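Local coordinates for hemolysin-like protein containing CBS domains (Oenococcus oeni, PDB 3OCO) that is of unknown function but carries the paired CBS domains, usually a regulatory module, of a larger membrane protein whose family is thought to bind FAD, at residues 8-11 and 12-16; 15-18 and 19-22; 51-54 and 55-58; 102-105 and 106-110. One frame throughout, in Å; residues are numbered along the deposited sequence.

Contact 1. Residues 8-11 and 12-16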
loop_
_atom_site.group_PDB
_atom_site.type_symbol
_atom_site.label_atom_id
_atom_site.label_comp_id
_atom_site.label_asym_id
_atom_site.label_seq_id
_atom_site.Cartn_x
_atom_site.Cartn_y
_atom_site.Cartn_z
ATOM N N ALA A 8 -2.465 -23.522 -6.405
ATOM C CA ALA A 8 -1.115 -23.543 -5.857
ATOM C C ALA A 8 -0.289 -22.373 -6.379
ATOM O O ALA A 8 0.054 -21.463 -5.622
ATOM C CB ALA A 8 -0.429 -24.867 -6.172
ATOM N N ASN A 9 0.022 -22.401 -7.675
ATOM C CA ASN A 9 0.845 -21.364 -8.297
ATOM C C ASN A 9 0.080 -20.075 -8.576
ATOM O O ASN A 9 -1.134 -20.003 -8.360
ATOM C CB ASN A 9 1.500 -21.870 -9.590
ATOM C CG ASN A 9 0.614 -21.687 -10.822
ATOM O OD1 ASN A 9 -0.597 -21.493 -10.718
ATOM N ND2 ASN A 9 1.226 -21.753 -11.998
ATOM N N PHE A 10 0.804 -19.070 -9.067
ATOM C CA PHE A 10 0.240 -17.751 -9.341
ATOM C C PHE A 10 -0.771 -17.755 -10.479
ATOM O O PHE A 10 -1.841 -17.155 -10.358
ATOM C CB PHE A 10 1.341 -16.725 -9.647
ATOM C CG PHE A 10 0.837 -15.483 -10.352
ATOM C CD1 PHE A 10 0.070 -14.541 -9.672
ATOM C CD2 PHE A 10 1.113 -15.270 -11.695
ATOM C CE1 PHE A 10 -0.402 -13.399 -10.317
ATOM C CE2 PHE A 10 0.648 -14.139 -12.349
ATOM C CZ PHE A 10 -0.112 -13.201 -11.664
HETATM N N MSE A 11 -0.439 -18.411 -11.586
HETATM C CA MSE A 11 -1.293 -18.312 -12.759
HETATM C C MSE A 11 -2.699 -18.861 -12.476
HETATM O O MSE A 11 -3.678 -18.438 -13.098
HETATM C CB MSE A 11 -0.644 -18.980 -13.963
HETATM C CG MSE A 11 -1.055 -18.372 -15.304
HETATM SE SE MSE A 11 -1.100 -16.408 -15.369
HETATM C CE MSE A 11 -3.048 -16.175 -15.527
ATOM N N GLN A 12 -2.790 -19.769 -11.505
ATOM C CA GLN A 12 -4.056 -20.392 -11.118
ATOM C C GLN A 12 -4.835 -19.533 -10.148
ATOM O O GLN A 12 -6.063 -19.422 -10.238
ATOM C CB GLN A 12 -3.800 -21.731 -10.446
ATOM C CG GLN A 12 -3.404 -22.828 -11.382
ATOM C CD GLN A 12 -3.195 -24.127 -10.647
ATOM O OE1 GLN A 12 -2.070 -24.472 -10.276
ATOM N NE2 GLN A 12 -4.284 -24.851 -10.411
ATOM N N ARG A 13 -4.112 -18.963 -9.190
ATOM C CA ARG A 13 -4.701 -18.003 -8.281
ATOM C C ARG A 13 -5.274 -16.861 -9.114
ATOM O O ARG A 13 -6.349 -16.358 -8.832
ATOM C CB ARG A 13 -3.663 -17.500 -7.275
ATOM C CG ARG A 13 -3.084 -18.589 -6.371
ATOM C CD ARG A 13 -2.581 -18.014 -5.036
ATOM N NE ARG A 13 -1.284 -18.566 -4.636
ATOM C CZ ARG A 13 -0.698 -18.349 -3.459
ATOM N NH1 ARG A 13 -1.296 -17.593 -2.545
ATOM N NH2 ARG A 13 0.487 -18.892 -3.196
ATOM N N ALA A 14 -4.554 -16.464 -10.156
ATOM C CA ALA A 14 -5.058 -15.461 -11.089
ATOM C C ALA A 14 -6.366 -15.903 -11.753
ATOM O O ALA A 14 -7.325 -15.133 -11.792
ATOM C CB ALA A 14 -4.009 -15.128 -12.146
ATOM N N PHE A 15 -6.402 -17.129 -12.280
ATOM C CA PHE A 15 -7.622 -17.653 -12.893
ATOM C C PHE A 15 -8.812 -17.694 -11.915
ATOM O O PHE A 15 -9.926 -17.277 -12.261
ATOM C CB PHE A 15 -7.372 -19.027 -13.536
ATOM C CG PHE A 15 -8.621 -19.691 -14.075
ATOM C CD1 PHE A 15 -9.183 -19.282 -15.274
ATOM C CD2 PHE A 15 -9.228 -20.730 -13.383
ATOM C CE1 PHE A 15 -10.329 -19.892 -15.772
ATOM C CE2 PHE A 15 -10.382 -21.347 -13.877
ATOM C CZ PHE A 15 -10.930 -20.927 -15.071
ATOM N N GLU A 16 -8.580 -18.187 -10.699
ATOM C CA GLU A 16 -9.656 -18.292 -9.715
ATOM C C GLU A 16 -10.232 -16.930 -9.448
ATOM O O GLU A 16 -11.438 -16.722 -9.506
ATOM C CB GLU A 16 -9.145 -18.856 -8.396
ATOM C CG GLU A 16 -8.767 -20.317 -8.450
ATOM C CD GLU A 16 -7.865 -20.697 -7.302
ATOM O OE1 GLU A 16 -6.704 -21.068 -7.568
ATOM O OE2 GLU A 16 -8.307 -20.601 -6.136
#
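Asn9 meets Gln12 at the start of helix 10-19 as an N-cap. The side-chain oxygen Asn9 OD1 accepts from the backbone Gln12 N at 2.9 Å, the donor nitrogen lying 27° out of the plane of the amide carbonyl. With chi1 at 87°, CG lies between Asn9's own backbone N and carbonyl carbon, which swings the short amide back over the first turn. Asparagine suits this place because its carbonyl can serve an N-H that has no earlier helical carbonyl to use.

The main-chain bonds follow at once. Arg13 N donates to Asn9 O, Ala14 N to Phe10 O at 2.8 Å, and Phe15 N to Met11 O. Arg13 also turns its side chain back toward the chain start, where NE makes a weak bond to Ala8 O at 3.3 Å. On the way CG passes Asn9 O at 3.1 Å, and that oxygen also lies in the guanidinium plane, at its edge.

Apolar contacts occupy another side. The methyl CE of Met11, a selenomethionine here, rests 3.7 Å from Ala14 CB, while Phe10 CZ approaches the same CB obliquely at 4.4 Å. The small Ala14 lets the helix of the second subunit come close, where Ala14 meets Ala14 and Met11 meets Met11 of that chain; Phe10 packs on Asn18 of the second subunit.

The chemistry thus divides the first turns: the Asn9 cap and, weakly, Arg13 tie down the polar start, while Met11, Ala14 and Phe10 give an apolar surface to the second subunit.

Contact 2. Residues 15-18 and 19-22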
loop_
_atom_site.group_PDB
_atom_site.type_symbol
_atom_site.label_atom_id
_atom_site.label_comp_id
_atom_site.label_asym_id
_atom_site.label_seq_id
_atom_site.Cartn_x
_atom_site.Cartn_y
_atom_site.Cartn_z
ATOM N N PHE A 15 -6.402 -17.129 -12.280
ATOM C CA PHE A 15 -7.622 -17.653 -12.893
ATOM C C PHE A 15 -8.812 -17.694 -11.915
ATOM O O PHE A 15 -9.926 -17.277 -12.261
ATOM C CB PHE A 15 -7.372 -19.027 -13.536
ATOM C CG PHE A 15 -8.621 -19.691 -14.075
ATOM C CD1 PHE A 15 -9.183 -19.282 -15.274
ATOM C CD2 PHE A 15 -9.228 -20.730 -13.383
ATOM C CE1 PHE A 15 -10.329 -19.892 -15.772
ATOM C CE2 PHE A 15 -10.382 -21.347 -13.877
ATOM C CZ PHE A 15 -10.930 -20.927 -15.071
ATOM N N GLU A 16 -8.580 -18.187 -10.699
ATOM C CA GLU A 16 -9.656 -18.292 -9.715
ATOM C C GLU A 16 -10.232 -16.930 -9.448
ATOM O O GLU A 16 -11.438 -16.722 -9.506
ATOM C CB GLU A 16 -9.145 -18.856 -8.396
ATOM C CG GLU A 16 -8.767 -20.317 -8.450
ATOM C CD GLU A 16 -7.865 -20.697 -7.302
ATOM O OE1 GLU A 16 -6.704 -21.068 -7.568
ATOM O OE2 GLU A 16 -8.307 -20.601 -6.136
HETATM N N MSE A 17 -9.347 -15.995 -9.147
HETATM C CA MSE A 17 -9.774 -14.662 -8.797
HETATM C C MSE A 17 -10.492 -13.981 -9.954
HETATM O O MSE A 17 -11.311 -13.085 -9.739
HETATM C CB MSE A 17 -8.581 -13.822 -8.372
HETATM C CG MSE A 17 -8.967 -12.640 -7.478
HETATM SE SE MSE A 17 -8.008 -11.020 -7.959
HETATM C CE MSE A 17 -7.741 -10.357 -6.160
ATOM N N ASN A 18 -10.175 -14.393 -11.178
ATOM C CA ASN A 18 -10.780 -13.778 -12.352
ATOM C C ASN A 18 -12.294 -13.960 -12.338
ATOM O O ASN A 18 -13.043 -13.156 -12.898
ATOM C CB ASN A 18 -10.186 -14.360 -13.636
ATOM C CG ASN A 18 -10.752 -13.712 -14.885
ATOM O OD1 ASN A 18 -11.449 -14.357 -15.679
ATOM N ND2 ASN A 18 -10.469 -12.426 -15.062
ATOM N N ASP A 19 -12.736 -15.012 -11.664
ATOM C CA ASP A 19 -14.139 -15.399 -11.699
ATOM C C ASP A 19 -14.880 -15.005 -10.429
ATOM O O ASP A 19 -16.105 -15.091 -10.378
ATOM C CB ASP A 19 -14.265 -16.905 -11.941
ATOM C CG ASP A 19 -15.420 -17.249 -12.849
ATOM O OD1 ASP A 19 -16.103 -16.317 -13.322
ATOM O OD2 ASP A 19 -15.648 -18.451 -13.097
ATOM N N LYS A 20 -14.135 -14.560 -9.417
ATOM C CA LYS A 20 -14.714 -14.174 -8.131
ATOM C C LYS A 20 -15.451 -12.843 -8.222
ATOM O O LYS A 20 -15.292 -12.093 -9.185
ATOM C CB LYS A 20 -13.630 -14.096 -7.055
ATOM C CG LYS A 20 -13.252 -15.430 -6.435
ATOM C CD LYS A 20 -11.831 -15.390 -5.873
ATOM C CE LYS A 20 -11.433 -16.735 -5.277
ATOM N NZ LYS A 20 -12.270 -17.066 -4.087
ATOM N N VAL A 21 -16.262 -12.553 -7.215
ATOM C CA VAL A 21 -16.964 -11.274 -7.162
ATOM C C VAL A 21 -16.591 -10.450 -5.931
ATOM O O VAL A 21 -15.918 -10.924 -5.014
ATOM C CB VAL A 21 -18.481 -11.449 -7.198
ATOM C CG1 VAL A 21 -18.897 -12.124 -8.482
ATOM C CG2 VAL A 21 -18.948 -12.239 -5.994
ATOM N N ALA A 22 -17.055 -9.210 -5.921
ATOM C CA ALA A 22 -16.751 -8.275 -4.855
ATOM C C ALA A 22 -16.888 -8.855 -3.432
ATOM O O ALA A 22 -16.026 -8.632 -2.581
ATOM C CB ALA A 22 -17.598 -7.017 -5.018
#
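Glu16 and Met17 offer their carbonyls to the last turn of helix 10-19, where the bonding runs three residues ahead. Asp19 N donates to Glu16 O at 3.0 Å and Lys20 N to Met17 O at 3.2 Å. The second bond is steeply set, since its donor stands 74° out of the carbonyl plane. Lys20 N has an additional, weak bond to Glu16 O. Beyond this turn Lys20 adopts an extended backbone, its psi of 165° carrying the chain away from the helix.

The lysine side chain does the opposite and folds back along the turn it has left. With CG anti to its own carbonyl carbon, the methylenes lie alongside the backbone: CD comes 3.6 Å from Met17 CA, and CE reaches 4.4 Å from Glu16 CB. A long flexible chain suits the spot, covering the turn with its carbons. Its amine NZ stays 5.7 Å from Glu16 OE2; the opposite charges probably attract, though too far apart for a salt bridge.

Met17, a buried selenomethionine, packs on Val137 and Glu140 of helix 134-142 and on Val104 of helix 104-113. Asn18 touches Pro105 of that same helix. The departing chain then pairs by backbone bonds, Lys20 with Val104 and Ala22 with Met102, fastening the segment that follows helix 10-19 to the start of helix 104-113 and the residues before it.

Contact 3. Residues 51-54 and 55-58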
loop_
_atom_site.group_PDB
_atom_site.type_symbol
_atom_site.label_atom_id
_atom_site.label_comp_id
_atom_site.label_asym_id
_atom_site.label_seq_id
_atom_site.Cartn_x
_atom_site.Cartn_y
_atom_site.Cartn_z
ATOM N N GLU A 51 -4.160 1.837 14.598
ATOM C CA GLU A 51 -4.613 0.741 13.733
ATOM C C GLU A 51 -3.822 0.563 12.427
ATOM O O GLU A 51 -4.008 -0.433 11.723
ATOM C CB GLU A 51 -6.095 0.920 13.410
ATOM C CG GLU A 51 -6.932 1.275 14.630
ATOM C CD GLU A 51 -8.395 0.929 14.453
ATOM O OE1 GLU A 51 -9.058 1.589 13.624
ATOM O OE2 GLU A 51 -8.878 0.000 15.143
ATOM N N GLN A 52 -2.977 1.539 12.091
ATOM C CA GLN A 52 -2.050 1.435 10.944
ATOM C C GLN A 52 -2.637 1.486 9.532
ATOM O O GLN A 52 -1.903 1.798 8.593
ATOM C CB GLN A 52 -1.207 0.158 10.997
ATOM C CG GLN A 52 -0.456 -0.119 12.257
ATOM C CD GLN A 52 0.340 -1.398 12.101
ATOM O OE1 GLN A 52 1.180 -1.512 11.203
ATOM N NE2 GLN A 52 0.052 -2.383 12.942
ATOM N N TYR A 53 -3.912 1.138 9.349
ATOM C CA TYR A 53 -4.457 1.143 7.988
ATOM C C TYR A 53 -4.090 2.455 7.319
ATOM O O TYR A 53 -4.043 3.487 7.961
ATOM C CB TYR A 53 -5.980 0.943 7.977
ATOM C CG TYR A 53 -6.457 -0.266 8.746
ATOM C CD1 TYR A 53 -6.361 -1.531 8.209
ATOM C CD2 TYR A 53 -7.017 -0.133 10.014
ATOM C CE1 TYR A 53 -6.797 -2.642 8.914
ATOM C CE2 TYR A 53 -7.457 -1.240 10.729
ATOM C CZ TYR A 53 -7.342 -2.490 10.174
ATOM O OH TYR A 53 -7.779 -3.597 10.874
ATOM N N SER A 54 -3.811 2.431 6.032
ATOM C CA SER A 54 -3.407 3.672 5.394
ATOM C C SER A 54 -4.592 4.451 4.834
ATOM O O SER A 54 -4.481 5.643 4.532
ATOM C CB SER A 54 -2.384 3.400 4.297
ATOM O OG SER A 54 -2.931 2.563 3.308
ATOM N N ARG A 55 -5.721 3.773 4.681
ATOM C CA ARG A 55 -6.937 4.418 4.186
ATOM C C ARG A 55 -8.153 4.087 5.028
ATOM O O ARG A 55 -8.440 2.917 5.277
ATOM C CB ARG A 55 -7.209 4.021 2.744
ATOM C CG ARG A 55 -6.075 4.362 1.828
ATOM C CD ARG A 55 -6.458 4.081 0.418
ATOM N NE ARG A 55 -5.392 4.445 -0.495
ATOM C CZ ARG A 55 -4.598 3.563 -1.081
ATOM N NH1 ARG A 55 -4.771 2.267 -0.834
ATOM N NH2 ARG A 55 -3.651 3.978 -1.919
ATOM N N PHE A 56 -8.857 5.129 5.463
ATOM C CA PHE A 56 -10.060 4.964 6.273
ATOM C C PHE A 56 -11.274 5.491 5.543
ATOM O O PHE A 56 -11.336 6.673 5.197
ATOM C CB PHE A 56 -9.939 5.730 7.585
ATOM C CG PHE A 56 -8.993 5.112 8.565
ATOM C CD1 PHE A 56 -9.420 4.108 9.421
ATOM C CD2 PHE A 56 -7.677 5.541 8.644
ATOM C CE1 PHE A 56 -8.541 3.533 10.337
ATOM C CE2 PHE A 56 -6.796 4.973 9.555
ATOM C CZ PHE A 56 -7.234 3.968 10.406
ATOM N N PRO A 57 -12.254 4.614 5.317
ATOM C CA PRO A 57 -13.579 5.038 4.870
ATOM C C PRO A 57 -14.112 6.120 5.800
ATOM O O PRO A 57 -13.982 6.006 7.040
ATOM C CB PRO A 57 -14.412 3.774 5.035
ATOM C CG PRO A 57 -13.424 2.658 4.986
ATOM C CD PRO A 57 -12.211 3.183 5.657
ATOM N N VAL A 58 -14.641 7.185 5.204
ATOM C CA VAL A 58 -15.270 8.275 5.939
ATOM C C VAL A 58 -16.805 8.116 5.925
ATOM O O VAL A 58 -17.395 8.028 4.858
ATOM C CB VAL A 58 -14.893 9.635 5.315
ATOM C CG1 VAL A 58 -15.711 10.760 5.936
ATOM C CG2 VAL A 58 -13.390 9.901 5.461
#
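Tyr53 and Phe56 pack against each other where the turn after helix 41-51 enters strand 55-60. This is the tight part. Tyr53 CB sits over one face of the phenylalanine ring, 4.1 Å from Phe56 CZ, and the two side chains cross at about a right angle, bringing Tyr53 CD2 to 4.0 Å from Phe56 CE1. The backbone adds to it, with Tyr53 O 3.5 Å from Phe56 CE2. Phe56 reaches back to the turn because its CG stands anti to the carbonyl carbon, chi1 -73°.

Glu51 meets the same ring from another direction. Its OE1 lies at the ring edge, 3.9 Å from Phe56 CE1, and the carboxylate and ring planes are only 3° apart. An oxygen placed so would face the slightly positive ring hydrogens, though at this distance any attraction is weak. OE1 also takes a hydrogen bond with Ser33 OG, which would help to hold the carboxylate at that edge.

The looser side carries polar groups and much of Tyr53, which is exposed as a whole and meets Phe56 through its CB and CD2 side. The helical course ends at Gln52, with a positive phi of 71°; its side chain packs on Tyr74 of the second subunit. Ser54 OG merely flanks Arg55, 3.9 Å from its CG. The arginine, extended from CG to NE, has a long, weak ion pair with Asp134 and packs on Tyr70.

Buried Phe56, touching Val35, and partly exposed Arg55 show the alternation of a strand. The whole is the second half of a beta-alpha-beta crossover, strand 35-36 to helix 41-51 to parallel strand 55-60, a unit such as CBS domains contain.

Contact 4. Residues 102-105 and 106-110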
loop_
_atom_site.group_PDB
_atom_site.type_symbol
_atom_site.label_atom_id
_atom_site.label_comp_id
_atom_site.label_asym_id
_atom_site.label_seq_id
_atom_site.Cartn_x
_atom_site.Cartn_y
_atom_site.Cartn_z
HETATM N N MSE A 102 -20.395 -7.768 -8.536
HETATM C CA MSE A 102 -19.471 -7.390 -9.605
HETATM C C MSE A 102 -18.250 -8.305 -9.601
HETATM O O MSE A 102 -17.677 -8.583 -8.554
HETATM C CB MSE A 102 -19.021 -5.934 -9.483
HETATM C CG MSE A 102 -18.825 -5.248 -10.827
HETATM SE SE MSE A 102 -17.967 -3.503 -10.712
HETATM C CE MSE A 102 -18.584 -2.748 -12.404
ATOM N N LYS A 103 -17.868 -8.783 -10.781
ATOM C CA LYS A 103 -16.675 -9.603 -10.913
ATOM C C LYS A 103 -15.454 -8.769 -10.552
ATOM O O LYS A 103 -15.340 -7.609 -10.943
ATOM C CB LYS A 103 -16.540 -10.146 -12.335
ATOM C CG LYS A 103 -16.697 -11.657 -12.463
ATOM C CD LYS A 103 -18.121 -12.103 -12.177
ATOM C CE LYS A 103 -18.361 -13.534 -12.678
ATOM N NZ LYS A 103 -18.088 -13.650 -14.151
ATOM N N VAL A 104 -14.539 -9.375 -9.811
ATOM C CA VAL A 104 -13.378 -8.668 -9.298
ATOM C C VAL A 104 -12.678 -7.754 -10.312
ATOM O O VAL A 104 -12.500 -6.571 -10.045
ATOM C CB VAL A 104 -12.394 -9.639 -8.640
ATOM C CG1 VAL A 104 -11.133 -8.926 -8.254
ATOM C CG2 VAL A 104 -13.049 -10.270 -7.413
ATOM N N PRO A 105 -12.296 -8.284 -11.483
ATOM C CA PRO A 105 -11.607 -7.423 -12.458
ATOM C C PRO A 105 -12.441 -6.206 -12.865
ATOM O O PRO A 105 -11.864 -5.146 -13.161
ATOM C CB PRO A 105 -11.414 -8.339 -13.666
ATOM C CG PRO A 105 -11.437 -9.720 -13.097
ATOM C CD PRO A 105 -12.401 -9.676 -11.950
ATOM N N ASP A 106 -13.768 -6.363 -12.881
ATOM C CA ASP A 106 -14.660 -5.263 -13.236
ATOM C C ASP A 106 -14.673 -4.183 -12.159
ATOM O O ASP A 106 -14.831 -3.003 -12.457
ATOM C CB ASP A 106 -16.071 -5.767 -13.501
ATOM C CG ASP A 106 -16.187 -6.492 -14.825
ATOM O OD1 ASP A 106 -15.294 -6.307 -15.676
ATOM O OD2 ASP A 106 -17.172 -7.238 -15.016
ATOM N N VAL A 107 -14.501 -4.588 -10.906
ATOM C CA VAL A 107 -14.337 -3.620 -9.841
ATOM C C VAL A 107 -12.976 -2.930 -9.974
ATOM O O VAL A 107 -12.898 -1.706 -9.904
ATOM C CB VAL A 107 -14.574 -4.244 -8.433
ATOM C CG1 VAL A 107 -15.272 -5.593 -8.563
ATOM C CG2 VAL A 107 -13.289 -4.373 -7.638
HETATM N N MSE A 108 -11.918 -3.704 -10.211
HETATM C CA MSE A 108 -10.584 -3.128 -10.400
HETATM C C MSE A 108 -10.636 -2.032 -11.472
HETATM O O MSE A 108 -10.078 -0.945 -11.294
HETATM C CB MSE A 108 -9.563 -4.201 -10.797
HETATM C CG MSE A 108 -9.172 -5.205 -9.711
HETATM SE SE MSE A 108 -8.289 -6.797 -10.497
HETATM C CE MSE A 108 -6.447 -6.140 -10.732
ATOM N N GLU A 109 -11.325 -2.319 -12.574
ATOM C CA GLU A 109 -11.439 -1.366 -13.671
ATOM C C GLU A 109 -12.345 -0.188 -13.327
ATOM O O GLU A 109 -12.193 0.906 -13.867
ATOM C CB GLU A 109 -11.933 -2.051 -14.950
ATOM C CG GLU A 109 -11.832 -1.164 -16.195
ATOM C CD GLU A 109 -10.436 -0.560 -16.380
ATOM O OE1 GLU A 109 -10.343 0.663 -16.639
ATOM O OE2 GLU A 109 -9.433 -1.306 -16.262
ATOM N N GLU A 110 -13.296 -0.414 -12.436
ATOM C CA GLU A 110 -14.126 0.674 -11.967
ATOM C C GLU A 110 -13.259 1.624 -11.141
ATOM O O GLU A 110 -13.268 2.833 -11.363
ATOM C CB GLU A 110 -15.297 0.132 -11.143
ATOM C CG GLU A 110 -16.619 0.837 -11.405
ATOM C CD GLU A 110 -17.039 0.743 -12.852
ATOM O OE1 GLU A 110 -17.657 1.703 -13.362
ATOM O OE2 GLU A 110 -16.738 -0.290 -13.478
#
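Met102, a selenomethionine, reaches across to Asp106 and Glu110 on a chain extended beyond CG (chi2 -170°), while Glu110 bends at its own chi2, 59°, to bring its carboxylate round. Together they flank the first turns of helix 104-113, the helix of the beta-alpha-beta unit between strands 96-99 and 119-122 in a CBS domain. Along its length Met102 meets a succession of partners: CB lies 3.9 Å from Val107 CG1, CG passes Asp106 CB, and SE stands 3.6 Å from Asp106 O. An unbranched, flexible side chain can follow such a path.

Lys103 holds the N-cap position with its backbone. Its O takes Val107 N at 3.1 Å, in the carbonyl plane, and a weak bond from Asp106 N. Its amine NZ has a long, weak ion pair with Asp19. Pro105 fits the first turn, where its missing N-H costs no helical bond, and Asp106 probably interacts favourably with the positive helix start. Pro105 O then accepts from Glu109 N at 2.9 Å.

On another side Val104 and Met108, also a selenomethionine, are buried. Val104 CG1 stands 4.2 Å from Met108 SE, and Val104 O accepts a nearly straight bond from Met108 N. Pro105 packs on Phe10 of the second subunit and Met108 on Phe142 of that subunit. At the far end of Met102 the methyl CE lies 3.3 Å from Glu110 OE2.

Overall arrangement
Contacts 1 and 2 are consecutive pieces of helix 10-19 and the chain leaving it, sharing Phe15 and Glu16, with centres about 10 Å apart. Contact 4 lies about 9 Å from contact 2, centre to centre, and touches it: besides the backbone pairing, Val21 CB packs 3.3 Å from Met102 O. Contact 1 approaches contact 4 only to about 7 Å at the nearest atoms. These three gather on one side of the chain's centre and all reach the second subunit. Contact 3 stands apart, about 22 Å from contact 4 between centres, yet it too touches that subunit, through Gln52. Contact 3 lies in the first CBS range, contact 4 in the second.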